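Local structure of 3-oxoacyl-[acyl-carrier protein] synthase (Thermus thermophilus, 1UB7) at residues L242-Q247 with A280-A285; L133-E138 with G159-V164; A248-I253 with V267-D272; V75-N80 with A103-A108; W113-A118 with L178-T183. The protein probably catalyses the first condensation of fatty acid synthesis, joining acetyl-CoA to malonyl-ACP with loss of carbon dioxide to give 3-oxobutanoyl-ACP. All coordinates share one frame; numbering follows the deposited sequence.

Contact 1. Residues L242-Q247 with A280-A285; sequences LFVPHQ and ASIPLA
Strand 242-245 and the first turn of helix 281-292, which meet through Val244 and Ala285, run roughly antiparallel: their short axes make an angle of 143° and come within 8.3 Å, and the backbones are nearest where Gln247 faces Ser281. Val244 reaches the helix with one methyl. Its CG1 stands anti to the backbone N (chi1 -165°), which sets it 3.6 Å from Ala285 CB, with Ile282 CG2 a little farther off. The other branch of Ile282, CG1, lies 4.0 Å from Pro245 O.

Beyond the strand end the contact turns polar. Ser281 OG accepts from Gln247 N at 2.7 Å with an N-H...O angle of 152°, and the same hydroxyl stands 3.5 Å from His246 CD2, at the ring edge and near its plane; Ser281 CB is also at that edge. The bent side chain of Gln247 folds back so that NE2 donates to Pro245 O at 2.9 Å, the donor lying above the carbonyl plane, and also to Ala268 O. Its OE1 accepts from Asn270 N and Val271 N, so four bonds hold this amide and fix its rotation. The imidazole of His246, predicted to be catalytic, is bonded through NE2 to Asn276 OD1, also predicted to be in the active site.

Strand 242-245 is an outer strand of its sheet within the chain. Strand 300-307 pairs beside it and touches Ile282 through Leu303, helix 211-233 packs against Phe243 and Pro245, and helix 112-125 meets Ile282 through Trp113 and Ile114.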
# COMPACT_ATOMS: atom_id res chain seq x y z
N LEU A 242 2.72 14.68 -25.13
CA LEU A 242 1.36 14.28 -24.82
C LEU A 242 1.09 14.30 -23.32
O LEU A 242 1.92 13.85 -22.52
CB LEU A 242 1.08 12.88 -25.37
CG LEU A 242 -0.30 12.26 -25.16
CD1 LEU A 242 -1.33 12.95 -26.04
CD2 LEU A 242 -0.24 10.78 -25.50
N PHE A 243 -0.06 14.86 -22.95
CA PHE A 243 -0.48 14.95 -21.56
C PHE A 243 -1.44 13.81 -21.36
O PHE A 243 -2.38 13.66 -22.14
CB PHE A 243 -1.20 16.27 -21.27
CG PHE A 243 -0.29 17.46 -21.25
CD1 PHE A 243 0.40 17.86 -22.39
CD2 PHE A 243 -0.11 18.19 -20.07
CE1 PHE A 243 1.25 18.97 -22.37
CE2 PHE A 243 0.74 19.30 -20.04
CZ PHE A 243 1.42 19.69 -21.19
N VAL A 244 -1.22 13.02 -20.32
CA VAL A 244 -2.07 11.88 -20.03
C VAL A 244 -2.61 12.06 -18.63
O VAL A 244 -1.90 11.85 -17.63
CB VAL A 244 -1.30 10.56 -20.13
CG1 VAL A 244 -2.27 9.39 -20.20
CG2 VAL A 244 -0.39 10.59 -21.35
N PRO A 245 -3.87 12.49 -18.54
CA PRO A 245 -4.52 12.71 -17.25
C PRO A 245 -5.38 11.55 -16.80
O PRO A 245 -5.70 10.66 -17.59
CB PRO A 245 -5.38 13.93 -17.53
CG PRO A 245 -5.90 13.59 -18.92
CD PRO A 245 -4.62 13.15 -19.62
N HIS A 246 -5.74 11.56 -15.53
CA HIS A 246 -6.62 10.54 -14.99
C HIS A 246 -7.89 10.69 -15.84
O HIS A 246 -8.32 11.80 -16.12
CB HIS A 246 -6.94 10.87 -13.53
CG HIS A 246 -7.95 9.96 -12.91
ND1 HIS A 246 -8.71 10.32 -11.82
CD2 HIS A 246 -8.32 8.69 -13.23
CE1 HIS A 246 -9.50 9.31 -11.48
NE2 HIS A 246 -9.29 8.32 -12.32
N GLN A 247 -8.48 9.58 -16.26
CA GLN A 247 -9.70 9.63 -17.07
C GLN A 247 -10.92 9.52 -16.18
O GLN A 247 -11.56 8.47 -16.12
CB GLN A 247 -9.72 8.49 -18.09
CG GLN A 247 -8.52 8.47 -19.02
CD GLN A 247 -8.50 9.66 -19.96
OE1 GLN A 247 -9.37 9.80 -20.82
NE2 GLN A 247 -7.50 10.52 -19.80
N ALA A 280 -6.10 2.18 -13.07
CA ALA A 280 -5.80 1.63 -14.39
C ALA A 280 -5.93 2.66 -15.50
O ALA A 280 -5.48 2.44 -16.62
CB ALA A 280 -6.72 0.44 -14.69
N SER A 281 -6.52 3.79 -15.15
CA SER A 281 -6.80 4.85 -16.10
C SER A 281 -5.63 5.28 -16.99
O SER A 281 -5.70 5.22 -18.22
CB SER A 281 -7.34 6.04 -15.32
OG SER A 281 -7.99 6.94 -16.19
N ILE A 282 -4.56 5.73 -16.36
CA ILE A 282 -3.41 6.20 -17.09
C ILE A 282 -2.69 5.09 -17.87
O ILE A 282 -2.29 5.29 -19.02
CB ILE A 282 -2.47 6.94 -16.14
CG1 ILE A 282 -3.20 8.20 -15.65
CG2 ILE A 282 -1.16 7.27 -16.82
CD1 ILE A 282 -2.49 9.00 -14.58
N PRO A 283 -2.50 3.91 -17.25
CA PRO A 283 -1.82 2.91 -18.08
C PRO A 283 -2.66 2.49 -19.30
O PRO A 283 -2.10 2.21 -20.36
CB PRO A 283 -1.52 1.77 -17.10
CG PRO A 283 -2.46 2.03 -15.91
CD PRO A 283 -2.48 3.53 -15.83
N LEU A 284 -3.99 2.45 -19.15
CA LEU A 284 -4.88 2.11 -20.27
C LEU A 284 -4.70 3.13 -21.39
O LEU A 284 -4.67 2.77 -22.57
CB LEU A 284 -6.35 2.12 -19.83
CG LEU A 284 -6.84 0.85 -19.15
CD1 LEU A 284 -8.18 1.09 -18.52
CD2 LEU A 284 -6.92 -0.30 -20.19
N ALA A 285 -4.58 4.40 -21.02
CA ALA A 285 -4.39 5.48 -21.98
C ALA A 285 -3.01 5.45 -22.63
O ALA A 285 -2.89 5.61 -23.85
CB ALA A 285 -4.62 6.84 -21.30

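Contact 2. Residues L133-E138 with G159-V164; sequences LAVGAE and GGAAVV
Strands 133-138 and 159-164 pair as an antiparallel ladder, Leu133 opposite Val163 through Ala137 opposite Gly159, with axes 4.6 Å apart at 172°. Two hydrogen-bonded pairs carry it. Ala134 N gives to Ala162 O at 2.9 Å, almost in line with the carbonyl (C=O...N 170°), and Ala162 N returns a bond to Ala134 O. Gly136 and Gly160 exchange the other two, the shorter from Gly160 N to Gly136 O at 2.7 Å. Between them Val135 and Ala161 form a non-hydrogen-bonded pair, where Ala161 CA approaches Ala134 O in a CA-H...O contact.

The side chains of Leu133, Val135, Ala137, Ala161 and Val163 share one face. Leu133 CD1 meets Val163 CG2 at 4.1 Å. Val135 divides its branches: CG2 touches Ala161 CB at 3.8 Å, while CG1, anti to the backbone N (chi1 175°), sits 3.3 Å from Gly160 O. Helix 50-64 covers this face. On the other face, Trp113 of helix 112-125 lies against Ala162 and donates through NE1 to Ala134 O, its second bond.

The four ladder bonds satisfy the inward N-H and C=O groups of Ala134, Gly136, Gly160 and Ala162, and the side chains meeting across the strands are all apolar.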
# COMPACT_ATOMS: atom_id res chain seq x y z
N LEU A 133 7.49 -4.31 -11.05
CA LEU A 133 6.26 -4.44 -11.82
C LEU A 133 5.23 -3.59 -11.09
O LEU A 133 4.81 -3.94 -10.00
CB LEU A 133 5.78 -5.90 -11.88
CG LEU A 133 4.44 -6.16 -12.60
CD1 LEU A 133 4.52 -5.78 -14.08
CD2 LEU A 133 4.06 -7.62 -12.47
N ALA A 134 4.84 -2.47 -11.69
CA ALA A 134 3.87 -1.57 -11.09
C ALA A 134 2.50 -1.74 -11.77
O ALA A 134 2.32 -1.41 -12.94
CB ALA A 134 4.36 -0.12 -11.22
N VAL A 135 1.52 -2.25 -11.02
CA VAL A 135 0.20 -2.50 -11.59
C VAL A 135 -0.88 -1.56 -11.06
O VAL A 135 -0.92 -1.26 -9.87
CB VAL A 135 -0.24 -3.95 -11.29
CG1 VAL A 135 -1.66 -4.18 -11.77
CG2 VAL A 135 0.73 -4.93 -11.93
N GLY A 136 -1.73 -1.08 -11.96
CA GLY A 136 -2.85 -0.23 -11.58
C GLY A 136 -4.06 -1.07 -11.93
O GLY A 136 -4.31 -1.30 -13.11
N ALA A 137 -4.80 -1.56 -10.94
CA ALA A 137 -5.97 -2.40 -11.20
C ALA A 137 -7.14 -2.17 -10.25
O ALA A 137 -6.97 -2.20 -9.02
CB ALA A 137 -5.55 -3.88 -11.16
N GLU A 138 -8.32 -1.99 -10.84
CA GLU A 138 -9.56 -1.71 -10.10
C GLU A 138 -10.81 -2.43 -10.59
O GLU A 138 -11.08 -2.46 -11.78
CB GLU A 138 -9.88 -0.21 -10.15
CG GLU A 138 -8.93 0.66 -9.36
CD GLU A 138 -9.32 0.76 -7.90
OE1 GLU A 138 -9.68 -0.27 -7.30
OE2 GLU A 138 -9.24 1.88 -7.36
N GLY A 159 -7.31 -2.84 -15.78
CA GLY A 159 -6.01 -3.21 -15.28
C GLY A 159 -4.92 -2.74 -16.22
O GLY A 159 -5.05 -2.80 -17.44
N GLY A 160 -3.83 -2.24 -15.64
CA GLY A 160 -2.72 -1.78 -16.44
C GLY A 160 -1.45 -2.15 -15.70
O GLY A 160 -1.48 -2.39 -14.50
N ALA A 161 -0.33 -2.17 -16.41
CA ALA A 161 0.92 -2.53 -15.78
C ALA A 161 2.13 -2.03 -16.55
O ALA A 161 2.11 -1.87 -17.77
CB ALA A 161 1.02 -4.04 -15.65
N ALA A 162 3.20 -1.80 -15.82
CA ALA A 162 4.41 -1.36 -16.45
C ALA A 162 5.58 -1.91 -15.66
O ALA A 162 5.46 -2.18 -14.47
CB ALA A 162 4.45 0.15 -16.49
N VAL A 163 6.71 -2.08 -16.32
CA VAL A 163 7.87 -2.54 -15.61
C VAL A 163 8.77 -1.33 -15.51
O VAL A 163 9.04 -0.68 -16.52
CB VAL A 163 8.61 -3.65 -16.37
CG1 VAL A 163 9.99 -3.88 -15.75
CG2 VAL A 163 7.79 -4.92 -16.33
N VAL A 164 9.19 -0.98 -14.30
CA VAL A 164 10.07 0.16 -14.14
C VAL A 164 11.50 -0.36 -13.93
O VAL A 164 11.73 -1.28 -13.14
CB VAL A 164 9.63 1.05 -12.95
CG1 VAL A 164 10.63 2.16 -12.73
CG2 VAL A 164 8.25 1.64 -13.23

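Contact 3. Residues A248-I253 with V267-D272; sequences ANLRII and VAVNVD
This is an apolar contact between the beginning of helix 250-258 and the extended run 267-270 that leads into helix 271-274, in the C-terminal half of a thiolase-like fold. It lies beside the predicted active site, and 248-251 belong to the predicted ACP-binding region. Every contact between the segments is of van der Waals type, and three valines spaced two apart, Val267, Val269 and Val271, do the touching, each with its CB directed at the helix.

Ile253 meets two of them with different branches. Its CG2 lies 3.8 Å from Val267 CG1, while CD1 comes 4.2 Å from Val271 CG1, the two side chains sliding past each other in opposite directions. Leu250 crosses Val269 at about a right angle, and its CD1 rests 4.0 Å from Val269 CG1. At Val271 the first torsion (chi1 61°) places CG1 between the backbone N and the carbonyl carbon. From there CG1 serves the helix side chains, while CG2 packs 4.0 Å from Ala248 O.

Trp264 covers Leu250 and Val269, Pro245 backs Ile253, and Ile252 packs on helix 211-233. Asn249 is the N-cap of helix 250-258; its ND2 gives to Arg35 O, and its OD1 accepts from Ile252 N at 2.7 Å in the carbonyl plane, with an N-H...O angle of 154°.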
# COMPACT_ATOMS: atom_id res chain seq x y z
N ALA A 248 -11.25 10.60 -15.48
CA ALA A 248 -12.41 10.60 -14.60
C ALA A 248 -13.62 11.31 -15.21
O ALA A 248 -14.75 10.83 -15.14
CB ALA A 248 -12.04 11.25 -13.27
N ASN A 249 -13.36 12.47 -15.82
CA ASN A 249 -14.41 13.27 -16.42
C ASN A 249 -13.87 14.16 -17.55
O ASN A 249 -12.87 14.86 -17.38
CB ASN A 249 -15.07 14.12 -15.33
CG ASN A 249 -16.04 15.13 -15.89
OD1 ASN A 249 -15.65 16.18 -16.41
ND2 ASN A 249 -17.33 14.82 -15.79
N LEU A 250 -14.54 14.11 -18.69
CA LEU A 250 -14.13 14.90 -19.85
C LEU A 250 -14.14 16.41 -19.58
O LEU A 250 -13.24 17.12 -20.01
CB LEU A 250 -15.03 14.56 -21.05
CG LEU A 250 -14.65 15.11 -22.42
CD1 LEU A 250 -13.28 14.62 -22.86
CD2 LEU A 250 -15.71 14.68 -23.42
N ARG A 251 -15.16 16.89 -18.87
CA ARG A 251 -15.24 18.32 -18.56
C ARG A 251 -13.99 18.73 -17.79
O ARG A 251 -13.39 19.77 -18.07
CB ARG A 251 -16.49 18.63 -17.72
CG ARG A 251 -17.79 18.08 -18.29
CD ARG A 251 -17.97 18.49 -19.75
NE ARG A 251 -18.52 17.40 -20.55
CZ ARG A 251 -18.33 17.27 -21.86
NH1 ARG A 251 -17.60 18.17 -22.52
NH2 ARG A 251 -18.85 16.24 -22.51
N ILE A 252 -13.62 17.89 -16.83
CA ILE A 252 -12.45 18.12 -15.99
C ILE A 252 -11.16 18.13 -16.81
O ILE A 252 -10.29 18.98 -16.63
CB ILE A 252 -12.36 17.05 -14.87
CG1 ILE A 252 -13.63 17.09 -14.00
CG2 ILE A 252 -11.10 17.26 -14.02
CD1 ILE A 252 -13.61 16.19 -12.78
N ILE A 253 -11.05 17.17 -17.73
CA ILE A 253 -9.88 17.07 -18.59
C ILE A 253 -9.87 18.29 -19.50
O ILE A 253 -8.84 18.92 -19.72
CB ILE A 253 -9.96 15.78 -19.47
CG1 ILE A 253 -10.03 14.55 -18.56
CG2 ILE A 253 -8.76 15.72 -20.42
CD1 ILE A 253 -10.45 13.26 -19.26
N VAL A 267 -3.42 15.65 -25.77
CA VAL A 267 -4.10 15.16 -24.58
C VAL A 267 -4.73 13.81 -24.88
O VAL A 267 -5.43 13.65 -25.88
CB VAL A 267 -5.22 16.10 -24.14
CG1 VAL A 267 -6.08 15.43 -23.08
CG2 VAL A 267 -4.61 17.39 -23.61
N ALA A 268 -4.48 12.84 -24.00
CA ALA A 268 -5.00 11.48 -24.16
C ALA A 268 -6.39 11.31 -23.56
O ALA A 268 -6.64 11.72 -22.43
CB ALA A 268 -4.04 10.49 -23.52
N VAL A 269 -7.29 10.70 -24.32
CA VAL A 269 -8.65 10.48 -23.83
C VAL A 269 -9.17 9.09 -24.17
O VAL A 269 -8.85 8.54 -25.22
CB VAL A 269 -9.66 11.50 -24.44
CG1 VAL A 269 -11.00 11.40 -23.71
CG2 VAL A 269 -9.11 12.92 -24.36
N ASN A 270 -9.96 8.53 -23.27
CA ASN A 270 -10.57 7.24 -23.50
C ASN A 270 -11.66 7.03 -22.46
O ASN A 270 -12.33 6.01 -22.45
CB ASN A 270 -9.51 6.10 -23.47
CG ASN A 270 -8.93 5.81 -22.08
OD1 ASN A 270 -7.76 5.43 -21.96
ND2 ASN A 270 -9.75 5.93 -21.03
N VAL A 271 -11.85 8.04 -21.61
CA VAL A 271 -12.88 7.98 -20.57
C VAL A 271 -14.24 7.75 -21.22
O VAL A 271 -15.18 7.29 -20.56
CB VAL A 271 -12.94 9.30 -19.72
CG1 VAL A 271 -13.27 10.50 -20.60
CG2 VAL A 271 -13.99 9.16 -18.65
N ASP A 272 -14.32 8.07 -22.50
CA ASP A 272 -15.54 7.90 -23.29
C ASP A 272 -15.86 6.43 -23.54
O ASP A 272 -17.03 6.04 -23.63
CB ASP A 272 -15.40 8.64 -24.62
CG ASP A 272 -14.15 8.23 -25.40
OD1 ASP A 272 -13.04 8.28 -24.82
OD2 ASP A 272 -14.26 7.88 -26.59

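Contact 4. Residues V75-N80 with A103-A108; sequences VIVATN and AYDLLA
Ile76 and Tyr104 lie side by side on neighbouring parallel strands, 75-78 and 103-107, which flank helix 89-96 in a beta-alpha-beta crossover. Four backbone bonds alternate along the pair: Tyr104 N to Val75 O, Val77 N to Tyr104 O, Leu106 N to Val77 O at 2.9 Å, and Thr79 N to Leu106 O at 3.3 Å. The N-H and C=O of Ile76 point the other way, to Leu133 and Val135 of strand 131-138.

Buried polar side chains find partners too. Asp105 lies alongside Val77, OD1 being 3.4 Å from Val77 CB, and its carboxylate accepts from Thr89 N and Ala90 N at the start of helix 89-96. Thr79 OG1 donates to Ala137 O and accepts from Thr81 N. Asn80 donates through ND2 to Glu138 and accepts at OD1 from Gly109 N.

Tyr104 takes a chi1 of 73°, which brings one face of its ring against Ile76; CG1 stands 4.2 Å from the ring centroid, a CH-pi contact, and CD1 is 3.5 Å from Tyr104 OH. An alanine at Ile76 is likely to leave that ring face without its cover and the phenol freer to turn. Tyr104 OH has a weak bond to Gln119 of the second subunit, while Asp105 and Leu107 pair antiparallel with a strand of that subunit. The sheet therefore continues through the dimer, while the buried Asp105, Thr79 and Asn80 find partners within the chain.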
# COMPACT_ATOMS: atom_id res chain seq x y z
N VAL A 75 6.75 -6.43 -6.93
CA VAL A 75 5.45 -6.20 -7.51
C VAL A 75 4.66 -5.30 -6.58
O VAL A 75 4.50 -5.59 -5.39
CB VAL A 75 4.67 -7.50 -7.70
CG1 VAL A 75 3.36 -7.23 -8.44
CG2 VAL A 75 5.53 -8.49 -8.44
N ILE A 76 4.22 -4.17 -7.12
CA ILE A 76 3.41 -3.23 -6.38
C ILE A 76 2.08 -3.12 -7.12
O ILE A 76 2.06 -2.79 -8.31
CB ILE A 76 4.00 -1.82 -6.37
CG1 ILE A 76 5.38 -1.80 -5.71
CG2 ILE A 76 3.05 -0.91 -5.62
CD1 ILE A 76 6.08 -0.39 -5.79
N VAL A 77 0.99 -3.42 -6.43
CA VAL A 77 -0.32 -3.29 -7.07
C VAL A 77 -1.05 -2.07 -6.51
O VAL A 77 -1.42 -2.03 -5.33
CB VAL A 77 -1.21 -4.54 -6.84
CG1 VAL A 77 -2.65 -4.24 -7.23
CG2 VAL A 77 -0.68 -5.72 -7.68
N ALA A 78 -1.23 -1.05 -7.33
CA ALA A 78 -1.96 0.12 -6.86
C ALA A 78 -3.42 -0.20 -7.12
O ALA A 78 -3.83 -0.38 -8.27
CB ALA A 78 -1.55 1.35 -7.63
N THR A 79 -4.19 -0.31 -6.05
CA THR A 79 -5.61 -0.62 -6.15
C THR A 79 -6.32 -0.10 -4.92
O THR A 79 -5.68 0.26 -3.93
CB THR A 79 -5.85 -2.15 -6.24
OG1 THR A 79 -7.25 -2.40 -6.47
CG2 THR A 79 -5.41 -2.84 -4.93
N ASN A 80 -7.65 -0.06 -5.00
CA ASN A 80 -8.47 0.38 -3.87
C ASN A 80 -9.59 -0.64 -3.69
O ASN A 80 -10.50 -0.46 -2.87
CB ASN A 80 -9.03 1.78 -4.12
CG ASN A 80 -7.93 2.84 -4.17
OD1 ASN A 80 -7.41 3.27 -3.13
ND2 ASN A 80 -7.57 3.26 -5.37
N ALA A 103 6.36 -8.16 -2.51
CA ALA A 103 5.10 -7.64 -3.05
C ALA A 103 4.18 -6.98 -2.04
O ALA A 103 4.07 -7.41 -0.90
CB ALA A 103 4.34 -8.80 -3.73
N TYR A 104 3.49 -5.93 -2.49
CA TYR A 104 2.54 -5.27 -1.63
C TYR A 104 1.52 -4.44 -2.40
O TYR A 104 1.76 -4.05 -3.53
CB TYR A 104 3.28 -4.41 -0.63
CG TYR A 104 3.90 -3.14 -1.19
CD1 TYR A 104 3.13 -2.00 -1.38
CD2 TYR A 104 5.27 -3.07 -1.44
CE1 TYR A 104 3.72 -0.80 -1.80
CE2 TYR A 104 5.86 -1.88 -1.86
CZ TYR A 104 5.09 -0.76 -2.04
OH TYR A 104 5.69 0.41 -2.44
N ASP A 105 0.37 -4.19 -1.78
CA ASP A 105 -0.66 -3.35 -2.41
C ASP A 105 -0.49 -1.94 -1.88
O ASP A 105 -0.18 -1.74 -0.71
CB ASP A 105 -2.08 -3.82 -2.07
CG ASP A 105 -2.41 -5.14 -2.69
OD1 ASP A 105 -1.65 -5.56 -3.59
OD2 ASP A 105 -3.42 -5.77 -2.30
N LEU A 106 -0.70 -0.96 -2.75
CA LEU A 106 -0.59 0.43 -2.37
C LEU A 106 -1.98 1.09 -2.50
O LEU A 106 -2.58 1.10 -3.59
CB LEU A 106 0.44 1.12 -3.29
CG LEU A 106 0.77 2.61 -3.07
CD1 LEU A 106 2.19 2.92 -3.58
CD2 LEU A 106 -0.28 3.49 -3.77
N LEU A 107 -2.52 1.60 -1.39
CA LEU A 107 -3.82 2.26 -1.44
C LEU A 107 -3.67 3.77 -1.28
O LEU A 107 -3.26 4.25 -0.22
CB LEU A 107 -4.74 1.72 -0.34
CG LEU A 107 -5.37 0.36 -0.65
CD1 LEU A 107 -4.30 -0.66 -1.01
CD2 LEU A 107 -6.13 -0.09 0.55
N ALA A 108 -4.00 4.51 -2.33
CA ALA A 108 -3.90 5.96 -2.32
C ALA A 108 -4.91 6.59 -3.29
O ALA A 108 -4.68 7.65 -3.86
CB ALA A 108 -2.48 6.38 -2.70

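Contact 5. Residues W113-A118 with L178-T183; sequences WIYALA and LGADGT
The Tyr115 ring meets strand 178-180 along one side: Gly179 O lies at its edge, near the ring plane, while Leu178 CD2 approaches obliquely, 3.8 Å from Tyr115 CD1. The indole of Trp113 carries Leu117 CD1 3.4 Å above one face, offset toward the rim.

Tyr115 and Leu178 slide past each other in opposite directions, and Leu178 CB lies 4.0 Å from Tyr115 CE1. Leu178 CG is anti to the carbonyl carbon (chi1 -50°), and its fork straddles two helix residues, CD2 at the tyrosine and CD1 at 3.8 Å from Ala118 CB. The Tyr115 hydroxyl makes a weak hydrogen bond to Gly179 O, 2.9 Å from OH, though OH is less surely placed.

Helix 112-125 crosses strand 172-180, outermost within this chain in the sheet of strands 300-307 and 311-318, at -129° in the layered alpha/beta thiolase fold. In place of Tyr115 a leucine would probably lose the ring surface against Leu178 and leave a gap there, the weak bond being a lesser loss. Across the dimer interface Tyr115 OH bonds weakly to Ala103 N of the second subunit, and Leu178 packs on that subunit's Phe102. Leu178 O bonds a glycerol, probably from the crystallisation liquor.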
# COMPACT_ATOMS: atom_id res chain seq x y z
N TRP A 113 -1.44 4.63 -8.99
CA TRP A 113 -0.50 4.13 -9.98
C TRP A 113 0.72 5.02 -10.16
O TRP A 113 1.85 4.51 -10.28
CB TRP A 113 -1.18 3.94 -11.33
CG TRP A 113 -0.36 3.10 -12.26
CD1 TRP A 113 -0.07 1.78 -12.13
CD2 TRP A 113 0.28 3.52 -13.48
NE1 TRP A 113 0.70 1.35 -13.18
CE2 TRP A 113 0.93 2.40 -14.02
CE3 TRP A 113 0.37 4.75 -14.16
CZ2 TRP A 113 1.65 2.45 -15.22
CZ3 TRP A 113 1.09 4.81 -15.35
CH2 TRP A 113 1.72 3.66 -15.87
N ILE A 114 0.50 6.33 -10.19
CA ILE A 114 1.61 7.27 -10.32
C ILE A 114 2.43 7.20 -9.02
O ILE A 114 3.66 7.31 -9.05
CB ILE A 114 1.12 8.71 -10.53
CG1 ILE A 114 0.26 8.79 -11.79
CG2 ILE A 114 2.30 9.63 -10.68
CD1 ILE A 114 -0.26 10.18 -12.07
N TYR A 115 1.72 7.03 -7.90
CA TYR A 115 2.37 6.88 -6.60
C TYR A 115 3.27 5.63 -6.71
O TYR A 115 4.44 5.66 -6.31
CB TYR A 115 1.30 6.65 -5.52
CG TYR A 115 0.98 7.87 -4.71
CD1 TYR A 115 0.60 9.07 -5.32
CD2 TYR A 115 1.09 7.85 -3.31
CE1 TYR A 115 0.34 10.21 -4.56
CE2 TYR A 115 0.83 8.99 -2.55
CZ TYR A 115 0.45 10.16 -3.18
OH TYR A 115 0.17 11.28 -2.44
N ALA A 116 2.73 4.55 -7.27
CA ALA A 116 3.51 3.32 -7.43
C ALA A 116 4.73 3.50 -8.35
O ALA A 116 5.77 2.87 -8.14
CB ALA A 116 2.62 2.20 -7.97
N LEU A 117 4.59 4.34 -9.37
CA LEU A 117 5.68 4.58 -10.30
C LEU A 117 6.80 5.29 -9.55
O LEU A 117 7.97 4.96 -9.73
CB LEU A 117 5.22 5.42 -11.51
CG LEU A 117 4.23 4.78 -12.50
CD1 LEU A 117 3.82 5.79 -13.56
CD2 LEU A 117 4.88 3.55 -13.16
N ALA A 118 6.42 6.25 -8.71
CA ALA A 118 7.40 7.00 -7.94
C ALA A 118 8.08 6.04 -6.98
O ALA A 118 9.32 6.04 -6.85
CB ALA A 118 6.72 8.13 -7.18
N LEU A 178 3.86 14.69 -5.86
CA LEU A 178 2.89 13.85 -5.16
C LEU A 178 2.36 14.58 -3.94
O LEU A 178 3.10 15.29 -3.26
CB LEU A 178 3.56 12.55 -4.69
CG LEU A 178 4.39 11.68 -5.64
CD1 LEU A 178 5.02 10.58 -4.82
CD2 LEU A 178 3.54 11.08 -6.77
N GLY A 179 1.09 14.38 -3.63
CA GLY A 179 0.53 15.04 -2.47
C GLY A 179 -0.77 14.46 -1.95
O GLY A 179 -1.43 13.67 -2.62
N ALA A 180 -1.13 14.87 -0.74
CA ALA A 180 -2.35 14.40 -0.11
C ALA A 180 -2.93 15.47 0.81
O ALA A 180 -2.25 16.42 1.22
CB ALA A 180 -2.07 13.12 0.71
N ASP A 181 -4.21 15.31 1.12
CA ASP A 181 -4.88 16.22 2.02
C ASP A 181 -6.11 15.50 2.55
O ASP A 181 -7.18 15.56 1.94
CB ASP A 181 -5.28 17.51 1.31
CG ASP A 181 -5.85 18.53 2.25
OD1 ASP A 181 -6.86 18.21 2.91
OD2 ASP A 181 -5.29 19.65 2.35
N GLY A 182 -5.94 14.83 3.68
CA GLY A 182 -7.01 14.07 4.30
C GLY A 182 -8.15 14.86 4.92
O GLY A 182 -9.15 14.26 5.31
N THR A 183 -8.01 16.18 5.04
CA THR A 183 -9.10 16.98 5.61
C THR A 183 -10.27 16.90 4.63
O THR A 183 -11.42 17.20 4.97
CB THR A 183 -8.69 18.46 5.80
OG1 THR A 183 -8.26 19.00 4.55
CG2 THR A 183 -7.56 18.60 6.82

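Helix 112-125 lies between the sheets, touching strand 131-138 through Trp113, whose CD1 is 3.3 Å from Gly136 N, and strand 172-180 through Leu178. Trp113 CZ3 meets Ile282 CG2 of helix 281-292 in contact 1 at 3.6 Å. Contacts 2 and 4 share one sheet, with centres 9 Å apart, and Val135 O accepts from Ala78 N between them. Contact 3 is nested within the loop closed by contact 1, and Phe243 O to Ala268 N, 2.9 Å, joins them. Two of the three predicted active-site residues, His246 and Asn276, lie at contacts 1 and 3, their side chains about 3 Å apart; Cys110 falls between 103-108 and 113-118. Contacts 4 and 5 both reach the second subunit.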